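Cellulase CEL9M (Clostridium cellulolyticum, PDB 1IA6) probably hydrolyses internal beta-1,4-glucosidic linkages of cellulose and related beta-glucans, as a family 9 glycoside hydrolase that carries calcium and zinc. Local coordinates at residues D232-I237 against Q269-Q274; P262-L267 against K277-F282. One frame throughout, in Å; residues are numbered along the deposited sequence. Where two conformers were deposited one is given.

Interaction 1. Residues D232-I237 against Q269-Q274; sequences DAEQFI and QITGKQ
Glu234 and Lys273 form a salt bridge at the protein surface. Lys273 NZ lies 2.8 Å from Glu234 OE1 and donates a hydrogen bond to it. The ammonium group comes in on the syn side of OE1, 24° out of the carboxylate plane. A second, weak hydrogen bond runs from Lys273 NZ to Glu234 OE2 at 3.2 Å. One ammonium group thus spans both oxygens, with OE1 held more closely. The two side chains approach from opposite directions. Beyond CG both are extended, and the lysine is fully stretched (chi2 to chi4 all near 180°), which carries NZ across to the acid. OE1 has another polar partner, the hydroxyl of Tyr276 on helix 274-289. Together these partners probably restrict the rotation of the carboxylate, and the nearby ammonium group would be expected to favour the charged form of the acid.

Helix 228-236 here faces the turn between helices 260-271 and 274-289. These belong to the helical barrel of the family 9 catalytic module. Helix 260-271 gives way at Gly272, which has a positive phi. Lys273 follows as the N-cap residue of the next helix.

An ST turn shapes this link. Thr271 OG1 accepts a hydrogen bond from Lys273 N at 3.2 Å, with a nearly straight angle of 168° at the hydrogen. The same hydroxyl is also hydrogen-bonded to Leu267 O, one turn back in the helix.

The remaining contact is van der Waals packing. Thr271 CG2 lies 4.1 Å from Glu234 OE2, so the methyl group sits beside the carboxylate. Thr271 also touches Tyr276. Deeper in, Ala233 and Ile237 of the first segment pack on Leu267.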
ATOM      1  N   ASP A 232       6.576  22.031  10.883  1.00 12.50           N
ATOM      2  CA  ASP A 232       7.566  21.018  10.502  1.00 12.40           C
ATOM      3  C   ASP A 232       7.338  20.587   9.057  1.00 11.94           C
ATOM      4  O   ASP A 232       8.269  20.538   8.252  1.00 13.19           O
ATOM      5  CB  ASP A 232       7.449  19.754  11.367  1.00 13.85           C
ATOM      6  CG  ASP A 232       7.994  19.931  12.768  1.00 16.69           C
ATOM      7  OD1 ASP A 232       8.667  20.945  13.038  1.00 15.29           O
ATOM      8  OD2 ASP A 232       7.752  19.029  13.600  1.00 18.01           O
ATOM      9  N   ALA A 233       6.089  20.260   8.744  1.00 10.23           N
ATOM     10  CA  ALA A 233       5.725  19.794   7.412  1.00 12.23           C
ATOM     11  C   ALA A 233       6.155  20.718   6.283  1.00 12.19           C
ATOM     12  O   ALA A 233       6.708  20.262   5.281  1.00 11.90           O
ATOM     13  CB  ALA A 233       4.225  19.549   7.339  1.00 11.32           C
ATOM     14  N   GLU A 234       5.913  22.015   6.436  1.00 12.87           N
ATOM     15  CA  GLU A 234       6.284  22.956   5.388  1.00 14.83           C
ATOM     16  C   GLU A 234       7.790  23.005   5.164  1.00 17.49           C
ATOM     17  O   GLU A 234       8.253  23.301   4.063  1.00 18.04           O
ATOM     18  CB  GLU A 234       5.746  24.350   5.714  1.00 15.12           C
ATOM     19  CG  GLU A 234       4.230  24.385   5.840  1.00 15.94           C
ATOM     20  CD  GLU A 234       3.646  25.727   5.464  1.00 18.96           C
ATOM     21  OE1 GLU A 234       3.699  26.081   4.266  1.00 18.74           O
ATOM     22  OE2 GLU A 234       3.137  26.431   6.364  1.00 19.64           O
ATOM     23  N   GLN A 235       8.548  22.705   6.209  1.00 17.27           N
ATOM     24  CA  GLN A 235       9.999  22.707   6.124  1.00 18.33           C
ATOM     25  C   GLN A 235      10.519  21.408   5.499  1.00 17.66           C
ATOM     26  O   GLN A 235      11.398  21.434   4.641  1.00 18.54           O
ATOM     27  CB  GLN A 235      10.589  22.891   7.523  1.00 22.83           C
ATOM     28  CG  GLN A 235      12.101  22.871   7.580  1.00 27.88           C
ATOM     29  CD  GLN A 235      12.621  22.914   9.005  1.00 31.57           C
ATOM     30  OE1 GLN A 235      13.451  22.093   9.399  1.00 34.48           O
ATOM     31  NE2 GLN A 235      12.135  23.874   9.786  1.00 33.18           N
ATOM     32  N   PHE A 236       9.959  20.275   5.912  1.00 14.89           N
ATOM     33  CA  PHE A 236      10.402  18.984   5.391  1.00 15.25           C
ATOM     34  C   PHE A 236      10.075  18.732   3.926  1.00 14.98           C
ATOM     35  O   PHE A 236      10.863  18.120   3.206  1.00 15.65           O
ATOM     36  CB  PHE A 236       9.821  17.840   6.227  1.00 14.42           C
ATOM     37  CG  PHE A 236      10.277  17.838   7.655  1.00 16.20           C
ATOM     38  CD1 PHE A 236      11.599  18.125   7.980  1.00 18.14           C
ATOM     39  CD2 PHE A 236       9.387  17.530   8.679  1.00 15.99           C
ATOM     40  CE1 PHE A 236      12.027  18.103   9.307  1.00 20.59           C
ATOM     41  CE2 PHE A 236       9.807  17.504  10.006  1.00 17.05           C
ATOM     42  CZ  PHE A 236      11.128  17.791  10.320  1.00 18.88           C
ATOM     43  N   ILE A 237       8.924  19.205   3.469  1.00 14.92           N
ATOM     44  CA  ILE A 237       8.549  18.958   2.083  1.00 18.02           C
ATOM     45  C   ILE A 237       9.438  19.705   1.086  1.00 20.24           C
ATOM     46  O   ILE A 237       9.469  19.359  -0.095  1.00 20.02           O
ATOM     47  CB  ILE A 237       7.066  19.315   1.833  1.00 18.46           C
ATOM     48  CG1 ILE A 237       6.601  18.686   0.517  1.00 19.26           C
ATOM     49  CG2 ILE A 237       6.887  20.832   1.806  1.00 18.16           C
ATOM     50  CD1 ILE A 237       5.107  18.743   0.296  1.00 21.13           C
ATOM     51  N   GLN A 269      -4.778  21.681   1.459  0.50 15.70           N
ATOM     52  CA  GLN A 269      -6.031  21.657   2.206  0.50 16.53           C
ATOM     53  C   GLN A 269      -5.902  22.330   3.568  0.50 15.99           C
ATOM     54  O   GLN A 269      -6.777  23.091   3.983  0.50 15.54           O
ATOM     55  CB  GLN A 269      -6.477  20.205   2.394  0.50 19.53           C
ATOM     56  CG  GLN A 269      -7.825  20.026   3.069  0.50 24.41           C
ATOM     57  CD  GLN A 269      -8.235  18.568   3.146  0.50 26.90           C
ATOM     58  OE1 GLN A 269      -7.749  17.733   2.380  0.50 29.57           O
ATOM     59  NE2 GLN A 269      -9.145  18.256   4.060  0.50 28.25           N
ATOM     60  N   ILE A 270      -4.798  22.048   4.248  1.00 13.33           N
ATOM     61  CA  ILE A 270      -4.535  22.588   5.576  1.00 14.05           C
ATOM     62  C   ILE A 270      -4.026  24.030   5.638  1.00 14.92           C
ATOM     63  O   ILE A 270      -4.434  24.792   6.516  1.00 15.83           O
ATOM     64  CB  ILE A 270      -3.531  21.675   6.318  1.00 13.27           C
ATOM     65  CG1 ILE A 270      -4.142  20.282   6.494  1.00 14.14           C
ATOM     66  CG2 ILE A 270      -3.159  22.267   7.669  1.00 13.53           C
ATOM     67  CD1 ILE A 270      -3.167  19.253   7.024  1.00 14.88           C
ATOM     68  N   THR A 271      -3.145  24.405   4.714  1.00 15.27           N
ATOM     69  CA  THR A 271      -2.566  25.749   4.708  1.00 15.02           C
ATOM     70  C   THR A 271      -3.187  26.704   3.697  1.00 17.36           C
ATOM     71  O   THR A 271      -3.109  27.921   3.860  1.00 18.42           O
ATOM     72  CB  THR A 271      -1.059  25.701   4.413  1.00 15.32           C
ATOM     73  OG1 THR A 271      -0.857  25.374   3.032  1.00 11.96           O
ATOM     74  CG2 THR A 271      -0.378  24.658   5.282  1.00 16.39           C
ATOM     75  N   GLY A 272      -3.777  26.149   2.645  1.00 17.09           N
ATOM     76  CA  GLY A 272      -4.385  26.973   1.618  1.00 18.65           C
ATOM     77  C   GLY A 272      -3.375  27.710   0.755  1.00 19.17           C
ATOM     78  O   GLY A 272      -3.756  28.527  -0.086  1.00 20.60           O
ATOM     79  N   LYS A 273      -2.089  27.419   0.943  1.00 16.87           N
ATOM     80  CA  LYS A 273      -1.034  28.085   0.179  1.00 17.24           C
ATOM     81  C   LYS A 273      -0.987  27.706  -1.298  1.00 17.77           C
ATOM     82  O   LYS A 273      -1.136  26.541  -1.663  1.00 14.71           O
ATOM     83  CB  LYS A 273       0.327  27.823   0.819  1.00 17.07           C
ATOM     84  CG  LYS A 273       0.535  28.532   2.148  1.00 18.50           C
ATOM     85  CD  LYS A 273       1.962  28.350   2.625  1.00 18.61           C
ATOM     86  CE  LYS A 273       2.221  29.078   3.924  1.00 20.71           C
ATOM     87  NZ  LYS A 273       3.629  28.888   4.361  1.00 21.05           N
ATOM     88  N   GLN A 274      -0.753  28.708  -2.140  1.00 17.71           N
ATOM     89  CA  GLN A 274      -0.703  28.516  -3.586  1.00 18.61           C
ATOM     90  C   GLN A 274       0.371  27.547  -4.065  1.00 17.28           C
ATOM     91  O   GLN A 274       0.152  26.803  -5.018  1.00 18.97           O
ATOM     92  CB  GLN A 274      -0.505  29.865  -4.286  1.00 20.12           C
ATOM     93  CG  GLN A 274      -0.711  29.820  -5.796  1.00 22.88           C
ATOM     94  CD  GLN A 274      -2.112  29.373  -6.177  1.00 23.95           C
ATOM     95  OE1 GLN A 274      -3.098  29.836  -5.604  1.00 26.36           O
ATOM     96  NE2 GLN A 274      -2.206  28.476  -7.154  1.00 24.42           N
TER

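Interaction 2. Residues P262-L267 against K277-F282; sequences PAALRL and KDAIEF. Unlike the reference sequence in segment 277-282: Phe282 (reference Ile).
Two successive helices of the family 9 alpha barrel, 260-271 and 274-289, pack against each other here as a helical hairpin. Ile280 makes most of the contact. Its CD1 methyl reaches over the backbone of the facing helix and lies 3.5 Å from Leu265 N. Its CG1 lies 3.9 Å from Leu265 CA. The CD1 methyl also meets two side chains at their first carbon: Ala264 CB and Leu265 CB are each 3.9 Å from Ile280 CD1. The torsions explain this reach. CG1 of Ile280 stands anti to the carbonyl carbon (chi1 -66°), and chi2 of -55° then turns CD1 onto the backbone between Ala264 and Leu265.

The short helical segments run at 135° to each other, closer to antiparallel than to parallel. Their axes come within 8.7 Å. Small residues suit this spacing. Ala264 CB and Ala279 CB face each other at 4.2 Å, methyl to methyl. No hydrogen bond crosses between the segments, and all four touching residues are buried.

Leu265 meets Ile280 through its CB and backbone. Its side chain also packs on Val316, Val319 and Tyr320 of helix 306-323.

Other sides of helix 260-271 meet helix 210-224. There Pro262 touches Trp215, and Arg266 makes a cation-pi contact with Trp219 and a hydrogen bond to Thr222. The calcium site is not far: the side chain of Ala264 lies about 9 Å from that of the calcium ligand Asp211.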
ATOM      1  N   PRO A 262       0.839  13.287  -2.399  1.00  9.93           N
ATOM      2  CA  PRO A 262      -0.136  13.193  -1.306  1.00  9.63           C
ATOM      3  C   PRO A 262       0.142  14.248  -0.229  1.00 10.39           C
ATOM      4  O   PRO A 262      -0.783  14.859   0.312  1.00 10.09           O
ATOM      5  CB  PRO A 262       0.073  11.774  -0.784  1.00 10.88           C
ATOM      6  CG  PRO A 262       0.444  11.022  -2.014  1.00 11.57           C
ATOM      7  CD  PRO A 262       1.403  11.962  -2.717  1.00  9.67           C
ATOM      8  N   ALA A 263       1.417  14.463   0.078  1.00  8.73           N
ATOM      9  CA  ALA A 263       1.785  15.442   1.096  1.00 10.14           C
ATOM     10  C   ALA A 263       1.373  16.844   0.661  1.00 10.27           C
ATOM     11  O   ALA A 263       0.864  17.620   1.467  1.00  9.59           O
ATOM     12  CB  ALA A 263       3.288  15.390   1.373  1.00  9.49           C
ATOM     13  N   ALA A 264       1.584  17.164  -0.613  1.00  9.67           N
ATOM     14  CA  ALA A 264       1.212  18.477  -1.132  1.00 10.43           C
ATOM     15  C   ALA A 264      -0.305  18.641  -1.109  1.00  9.47           C
ATOM     16  O   ALA A 264      -0.814  19.724  -0.823  1.00 10.15           O
ATOM     17  CB  ALA A 264       1.736  18.656  -2.552  1.00  9.25           C
ATOM     18  N   LEU A 265      -1.030  17.572  -1.416  1.00  9.62           N
ATOM     19  CA  LEU A 265      -2.488  17.634  -1.405  1.00 10.63           C
ATOM     20  C   LEU A 265      -2.998  18.020  -0.013  1.00 10.63           C
ATOM     21  O   LEU A 265      -3.844  18.907   0.123  1.00 10.26           O
ATOM     22  CB  LEU A 265      -3.089  16.286  -1.818  1.00 11.11           C
ATOM     23  CG  LEU A 265      -4.614  16.142  -1.755  1.00 14.51           C
ATOM     24  CD1 LEU A 265      -5.274  17.108  -2.727  1.00 17.30           C
ATOM     25  CD2 LEU A 265      -5.001  14.712  -2.105  1.00 16.57           C
ATOM     26  N   ARG A 266      -2.478  17.363   1.020  1.00  9.63           N
ATOM     27  CA  ARG A 266      -2.912  17.656   2.382  1.00 10.43           C
ATOM     28  C   ARG A 266      -2.489  19.049   2.845  1.00 11.01           C
ATOM     29  O   ARG A 266      -3.235  19.720   3.564  1.00 10.92           O
ATOM     30  CB  ARG A 266      -2.383  16.599   3.361  1.00 11.60           C
ATOM     31  CG  ARG A 266      -2.859  15.185   3.053  1.00 13.03           C
ATOM     32  CD  ARG A 266      -3.185  14.423   4.331  1.00 13.77           C
ATOM     33  NE  ARG A 266      -4.450  14.868   4.912  1.00 13.93           N
ATOM     34  CZ  ARG A 266      -4.619  15.192   6.191  1.00 14.65           C
ATOM     35  NH1 ARG A 266      -3.604  15.130   7.037  1.00 14.04           N
ATOM     36  NH2 ARG A 266      -5.811  15.580   6.624  1.00 14.96           N
ATOM     37  N   LEU A 267      -1.302  19.487   2.437  1.00 10.71           N
ATOM     38  CA  LEU A 267      -0.826  20.812   2.824  1.00 11.63           C
ATOM     39  C   LEU A 267      -1.638  21.916   2.148  1.00 12.44           C
ATOM     40  O   LEU A 267      -1.832  22.991   2.719  1.00 12.09           O
ATOM     41  CB  LEU A 267       0.665  20.965   2.501  1.00 12.43           C
ATOM     42  CG  LEU A 267       1.601  20.328   3.534  1.00 11.74           C
ATOM     43  CD1 LEU A 267       3.057  20.496   3.100  1.00 12.23           C
ATOM     44  CD2 LEU A 267       1.374  20.982   4.895  1.00 12.06           C
ATOM     45  N   LYS A 277      -1.030  24.162  -4.080  1.00 13.83           N
ATOM     46  CA  LYS A 277      -2.086  24.023  -5.074  1.00 14.99           C
ATOM     47  C   LYS A 277      -1.453  23.892  -6.457  1.00 15.57           C
ATOM     48  O   LYS A 277      -1.924  23.117  -7.288  1.00 16.02           O
ATOM     49  CB  LYS A 277      -3.026  25.232  -5.047  1.00 16.74           C
ATOM     50  CG  LYS A 277      -3.838  25.355  -3.770  1.00 21.18           C
ATOM     51  CD  LYS A 277      -4.740  26.576  -3.814  1.00 23.69           C
ATOM     52  CE  LYS A 277      -5.581  26.684  -2.556  1.00 25.39           C
ATOM     53  NZ  LYS A 277      -6.417  27.919  -2.560  1.00 27.76           N
ATOM     54  N   ASP A 278      -0.381  24.642  -6.699  1.00 16.09           N
ATOM     55  CA  ASP A 278       0.300  24.578  -7.989  1.00 17.25           C
ATOM     56  C   ASP A 278       0.981  23.225  -8.192  1.00 16.03           C
ATOM     57  O   ASP A 278       1.021  22.706  -9.306  1.00 17.35           O
ATOM     58  CB  ASP A 278       1.348  25.690  -8.115  1.00 19.10           C
ATOM     59  CG  ASP A 278       0.728  27.073  -8.249  1.00 20.16           C
ATOM     60  OD1 ASP A 278      -0.449  27.170  -8.658  1.00 21.07           O
ATOM     61  OD2 ASP A 278       1.427  28.063  -7.960  1.00 24.54           O
ATOM     62  N   ALA A 279       1.527  22.661  -7.120  1.00 14.09           N
ATOM     63  CA  ALA A 279       2.196  21.364  -7.214  1.00 13.38           C
ATOM     64  C   ALA A 279       1.204  20.292  -7.656  1.00 13.62           C
ATOM     65  O   ALA A 279       1.503  19.472  -8.527  1.00 10.75           O
ATOM     66  CB  ALA A 279       2.809  20.992  -5.870  1.00 13.67           C
ATOM     67  N   ILE A 280       0.022  20.299  -7.049  1.00 13.78           N
ATOM     68  CA  ILE A 280      -1.018  19.336  -7.391  1.00 15.91           C
ATOM     69  C   ILE A 280      -1.500  19.534  -8.825  1.00 15.94           C
ATOM     70  O   ILE A 280      -1.639  18.570  -9.582  1.00 14.77           O
ATOM     71  CB  ILE A 280      -2.223  19.464  -6.433  1.00 16.84           C
ATOM     72  CG1 ILE A 280      -1.802  19.058  -5.021  1.00 20.05           C
ATOM     73  CG2 ILE A 280      -3.375  18.606  -6.918  1.00 19.88           C
ATOM     74  CD1 ILE A 280      -1.194  17.679  -4.940  1.00 20.82           C
ATOM     75  N   GLU A 281      -1.755  20.782  -9.196  1.00 15.69           N
ATOM     76  CA  GLU A 281      -2.216  21.092 -10.548  1.00 18.17           C
ATOM     77  C   GLU A 281      -1.214  20.615 -11.595  1.00 16.81           C
ATOM     78  O   GLU A 281      -1.601  20.061 -12.626  1.00 17.12           O
ATOM     79  CB  GLU A 281      -2.431  22.597 -10.703  1.00 21.51           C
ATOM     80  CG  GLU A 281      -3.548  23.161  -9.848  1.00 28.90           C
ATOM     81  CD  GLU A 281      -3.661  24.670  -9.971  1.00 33.57           C
ATOM     82  OE1 GLU A 281      -3.819  25.164 -11.109  1.00 36.71           O
ATOM     83  OE2 GLU A 281      -3.589  25.363  -8.931  1.00 37.28           O
ATOM     84  N   PHE A 282       0.070  20.839 -11.334  1.00 14.89           N
ATOM     85  CA  PHE A 282       1.115  20.419 -12.264  1.00 15.60           C
ATOM     86  C   PHE A 282       1.058  18.914 -12.487  1.00 15.43           C
ATOM     87  O   PHE A 282       0.998  18.444 -13.625  1.00 14.44           O
ATOM     88  CB  PHE A 282       2.505  20.774 -11.731  1.00 15.67           C
ATOM     89  CG  PHE A 282       3.628  20.285 -12.611  1.00 17.57           C
ATOM     90  CD1 PHE A 282       4.070  21.047 -13.688  1.00 18.69           C
ATOM     91  CD2 PHE A 282       4.205  19.038 -12.394  1.00 16.96           C
ATOM     92  CE1 PHE A 282       5.070  20.574 -14.537  1.00 19.34           C
ATOM     93  CE2 PHE A 282       5.205  18.554 -13.237  1.00 18.37           C
ATOM     94  CZ  PHE A 282       5.638  19.323 -14.311  1.00 18.67           C
TER

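Overall arrangement
Interactions 1 and 2 share helix 260-271, and their centres lie about 9 Å apart. Interaction 2 is buried and made by apolar side chains, with no hydrogen bond across it, joining this helix to helix 274-289 where they cross. Interaction 1 is a surface contact at the turn between those two helices, where helix 228-236 is met mainly through opposite charges. Chemistry follows place: methyl packing inside, a salt bridge outside. The two contacts also touch directly. Ile237 CD1 packs on Ala263 CB at 4.0 Å, and Gly272 O lies near the side chain of Lys277. Tyr276, which touches Thr271, Ile237 and Leu267, bridges residues of both contacts.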